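Local coordinates for protein salmonella typhimurium DB7155 bacteriophage DET7 tailspike (Bacteriophage, PDB 2V5I) that probably binds and hydrolyses the O-antigen of its Salmonella host as the trimeric, beta-helical receptor-binding tailspike of the phage, at residues 110-120 and 138-149. Numbering follows the deposited sequence.
Sequences ITDAALVAATL and FPGLEALLPQNV
Ala113, Val116 and Ala117, on one flank of the short helix 113-117, pack against Phe138, Leu141 and Leu144, a compact case of small residues letting two chain segments come close. The apolar contacts form a row. Val116, its CG1 anti to the backbone N (chi1 172°), spreads its two methyls over different partners: CG2 lies over a face of the Phe138 ring in a CH-pi contact, 4.2 Å from the centroid, while CG1 meets the methyls of Leu141. Next along, Ala117 CB fits between two leucine branches, 3.8 Å from Leu141 CD1 and equally near Leu144 CD1; the latter methyl also rests on Ala114 CA. Beyond the helix, Leu120 forks, CD2 touching Leu145 CD2 at 4.1 Å and CD1 reaching Val149 CG1.

Polar backbone atoms gather at the start of the helix. The methyl of Ala113 presses on the type II turn 138-141, with CB 3.3 Å from Pro139 O, and Gly140 takes the positive phi (106°) usual for glycine at the third position of such a turn. One water bridges the segments, accepting from Ala113 N and donating to Pro139 O. Thr111 O approaches the Phe138 ring edge in plane, 3.6 Å from CD1. Ile110 O, 3.4 Å from Phe138 CE1, is buried without a hydrogen-bonding partner. Asp112, at the N-cap, accepts a hydrogen bond from Leu115 N on OD2 (3.1 Å).

Both segments belong to an excursion from the parallel beta-helix, between strands 85-92 and 156-161. Trp135 of helix 132-137 packs on Leu141 and Leu145; Tyr128 and Pro102, from loops, touch Phe138, and Trp98 of strand 98-99 lies against Leu120 and Val149.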
loop_
_atom_site.group_PDB
_atom_site.type_symbol
_atom_site.label_atom_id
_atom_site.label_comp_id
_atom_site.label_asym_id
_atom_site.label_seq_id
_atom_site.Cartn_x
_atom_site.Cartn_y
_atom_site.Cartn_z
ATOM N N ILE A 110 30.394 7.786 -0.200
ATOM C CA ILE A 110 31.732 8.202 0.278
ATOM C C ILE A 110 31.508 9.137 1.430
ATOM O O ILE A 110 30.876 10.194 1.274
ATOM C CB ILE A 110 32.513 8.918 -0.834
ATOM C CG1 ILE A 110 32.603 8.034 -2.073
ATOM C CG2 ILE A 110 33.893 9.325 -0.361
ATOM C CD1 ILE A 110 33.268 8.684 -3.324
ATOM N N THR A 111 32.058 8.773 2.590
ATOM C CA THR A 111 31.817 9.575 3.801
ATOM C C THR A 111 33.062 10.269 4.368
ATOM O O THR A 111 32.928 11.213 5.146
ATOM C CB THR A 111 31.169 8.720 4.911
ATOM O OG1 THR A 111 32.058 7.649 5.248
ATOM C CG2 THR A 111 29.821 8.165 4.426
ATOM N N ASP A 112 34.240 9.819 3.948
ATOM C CA ASP A 112 35.497 10.385 4.439
ATOM C C ASP A 112 35.777 11.723 3.756
ATOM O O ASP A 112 35.792 11.801 2.519
ATOM C CB ASP A 112 36.634 9.435 4.162
ATOM C CG ASP A 112 37.969 10.013 4.566
ATOM O OD1 ASP A 112 38.300 9.931 5.776
ATOM O OD2 ASP A 112 38.682 10.570 3.687
ATOM N N ALA A 113 35.985 12.759 4.557
ATOM C CA ALA A 113 36.148 14.147 4.056
ATOM C C ALA A 113 37.207 14.257 2.969
ATOM O O ALA A 113 36.968 14.917 1.959
ATOM C CB ALA A 113 36.497 15.086 5.175
ATOM N N ALA A 114 38.365 13.613 3.143
ATOM C CA ALA A 114 39.414 13.734 2.145
ATOM C C ALA A 114 39.026 13.067 0.822
ATOM O O ALA A 114 39.336 13.580 -0.259
ATOM C CB ALA A 114 40.732 13.167 2.672
ATOM N N LEU A 115 38.325 11.936 0.915
ATOM C CA LEU A 115 37.851 11.249 -0.269
ATOM C C LEU A 115 36.743 12.047 -0.992
ATOM O O LEU A 115 36.684 12.057 -2.234
ATOM C CB LEU A 115 37.386 9.826 0.062
ATOM C CG LEU A 115 38.517 8.871 0.500
ATOM C CD1 LEU A 115 37.937 7.544 0.794
ATOM C CD2 LEU A 115 39.596 8.763 -0.550
ATOM N N VAL A 116 35.869 12.680 -0.221
ATOM C CA VAL A 116 34.824 13.556 -0.800
ATOM C C VAL A 116 35.470 14.778 -1.479
ATOM O O VAL A 116 35.129 15.120 -2.605
ATOM C CB VAL A 116 33.805 14.000 0.264
ATOM C CG1 VAL A 116 32.849 15.054 -0.283
ATOM C CG2 VAL A 116 33.036 12.777 0.793
ATOM N N ALA A 117 36.445 15.398 -0.798
ATOM C CA ALA A 117 37.188 16.515 -1.388
ATOM C C ALA A 117 37.853 16.170 -2.696
ATOM O O ALA A 117 37.905 17.010 -3.614
ATOM C CB ALA A 117 38.222 17.036 -0.394
ATOM N N ALA A 118 38.351 14.944 -2.824
ATOM C CA ALA A 118 39.006 14.516 -4.051
ATOM C C ALA A 118 38.041 14.309 -5.236
ATOM O O ALA A 118 38.485 14.146 -6.385
ATOM C CB ALA A 118 39.783 13.244 -3.811
ATOM N N THR A 119 36.731 14.252 -4.973
ATOM C CA THR A 119 35.734 14.134 -6.047
ATOM C C THR A 119 35.438 15.480 -6.722
ATOM O O THR A 119 34.723 15.528 -7.737
ATOM C CB THR A 119 34.369 13.566 -5.528
ATOM O OG1 THR A 119 33.722 14.520 -4.683
ATOM C CG2 THR A 119 34.571 12.220 -4.847
ATOM N N LEU A 120 36.019 16.538 -6.206
ATOM C CA LEU A 120 35.723 17.911 -6.660
ATOM C C LEU A 120 36.037 18.018 -8.146
ATOM O O LEU A 120 37.124 17.639 -8.606
ATOM C CB LEU A 120 36.510 18.956 -5.869
ATOM C CG LEU A 120 36.109 20.415 -6.090
ATOM C CD1 LEU A 120 34.777 20.715 -5.424
ATOM C CD2 LEU A 120 37.191 21.351 -5.567
ATOM N N PHE A 138 30.222 15.942 6.468
ATOM C CA PHE A 138 31.522 15.371 6.157
ATOM C C PHE A 138 32.559 16.172 6.985
ATOM O O PHE A 138 33.193 17.118 6.491
ATOM C CB PHE A 138 31.837 15.472 4.652
ATOM C CG PHE A 138 30.758 14.876 3.749
ATOM C CD1 PHE A 138 30.573 13.507 3.653
ATOM C CD2 PHE A 138 29.935 15.707 3.017
ATOM C CE1 PHE A 138 29.575 12.952 2.821
ATOM C CE2 PHE A 138 28.933 15.147 2.178
ATOM C CZ PHE A 138 28.775 13.780 2.092
ATOM N N PRO A 139 32.649 15.880 8.291
ATOM C CA PRO A 139 33.573 16.694 9.101
ATOM C C PRO A 139 35.005 16.654 8.593
ATOM O O PRO A 139 35.573 15.583 8.354
ATOM C CB PRO A 139 33.494 16.066 10.491
ATOM C CG PRO A 139 32.305 15.165 10.476
ATOM C CD PRO A 139 31.880 14.913 9.088
ATOM N N GLY A 140 35.563 17.854 8.449
ATOM C CA GLY A 140 36.890 18.096 7.902
ATOM C C GLY A 140 36.867 18.666 6.492
ATOM O O GLY A 140 37.895 19.139 5.985
ATOM N N LEU A 141 35.722 18.542 5.817
ATOM C CA LEU A 141 35.649 18.934 4.411
ATOM C C LEU A 141 35.845 20.440 4.239
ATOM O O LEU A 141 36.458 20.887 3.246
ATOM C CB LEU A 141 34.298 18.483 3.808
ATOM C CG LEU A 141 34.097 18.849 2.349
ATOM C CD1 LEU A 141 35.098 18.162 1.414
ATOM C CD2 LEU A 141 32.633 18.566 1.944
ATOM N N GLU A 142 35.327 21.218 5.181
ATOM C CA GLU A 142 35.327 22.648 5.088
ATOM C C GLU A 142 36.787 23.175 4.902
ATOM O O GLU A 142 37.046 24.071 4.076
ATOM C CB GLU A 142 34.681 23.266 6.327
ATOM C CG GLU A 142 34.539 24.770 6.245
ATOM C CD GLU A 142 33.871 25.416 7.444
ATOM O OE1 GLU A 142 33.698 24.744 8.480
ATOM O OE2 GLU A 142 33.466 26.593 7.342
ATOM N N ALA A 143 37.716 22.612 5.678
ATOM C CA ALA A 143 39.132 23.007 5.578
ATOM C C ALA A 143 39.814 22.577 4.292
ATOM O O ALA A 143 40.883 23.110 3.960
ATOM C CB ALA A 143 39.909 22.452 6.760
ATOM N N LEU A 144 39.245 21.612 3.562
ATOM C CA LEU A 144 39.876 21.073 2.365
ATOM C C LEU A 144 39.490 21.766 1.063
ATOM O O LEU A 144 40.088 21.483 0.014
ATOM C CB LEU A 144 39.528 19.605 2.231
ATOM C CG LEU A 144 40.139 18.744 3.335
ATOM C CD1 LEU A 144 39.732 17.304 3.131
ATOM C CD2 LEU A 144 41.674 18.875 3.348
ATOM N N LEU A 145 38.511 22.661 1.120
ATOM C CA LEU A 145 38.027 23.345 -0.055
ATOM C C LEU A 145 38.387 24.832 -0.050
ATOM O O LEU A 145 38.324 25.495 0.994
ATOM C CB LEU A 145 36.497 23.201 -0.159
ATOM C CG LEU A 145 35.978 21.781 -0.273
ATOM C CD1 LEU A 145 34.448 21.785 -0.291
ATOM C CD2 LEU A 145 36.513 21.112 -1.496
ATOM N N PRO A 146 38.711 25.406 -1.228
ATOM C CA PRO A 146 39.023 26.835 -1.262
ATOM C C PRO A 146 37.817 27.746 -1.121
ATOM O O PRO A 146 36.673 27.335 -1.351
ATOM C CB PRO A 146 39.710 27.022 -2.616
ATOM C CG PRO A 146 39.201 25.925 -3.450
ATOM C CD PRO A 146 38.744 24.796 -2.557
ATOM N N GLN A 147 38.048 28.974 -0.682
ATOM C CA GLN A 147 36.974 29.909 -0.391
ATOM C C GLN A 147 36.050 30.160 -1.596
ATOM O O GLN A 147 34.851 30.312 -1.438
ATOM C CB GLN A 147 37.532 31.225 0.162
ATOM C CG GLN A 147 36.488 32.081 0.842
ATOM C CD GLN A 147 35.919 31.389 2.075
ATOM O OE1 GLN A 147 36.655 30.842 2.904
ATOM N NE2 GLN A 147 34.598 31.371 2.176
ATOM N N ASN A 148 36.599 30.221 -2.801
ATOM C CA ASN A 148 35.730 30.494 -3.961
ATOM C C ASN A 148 34.725 29.357 -4.225
ATOM O O ASN A 148 33.686 29.606 -4.817
ATOM C CB ASN A 148 36.552 30.745 -5.219
ATOM C CG ASN A 148 37.346 29.556 -5.627
ATOM O OD1 ASN A 148 38.243 29.137 -4.900
ATOM N ND2 ASN A 148 37.009 28.973 -6.803
ATOM N N VAL A 149 35.090 28.131 -3.880
ATOM C CA VAL A 149 34.153 26.991 -4.011
ATOM C C VAL A 149 33.106 27.145 -2.961
ATOM O O VAL A 149 31.910 27.019 -3.211
ATOM C CB VAL A 149 34.877 25.660 -3.919
ATOM C CG1 VAL A 149 33.930 24.465 -3.742
ATOM C CG2 VAL A 149 35.786 25.479 -5.109
HETATM O O HOH W 1 35.638 12.778 7.370
#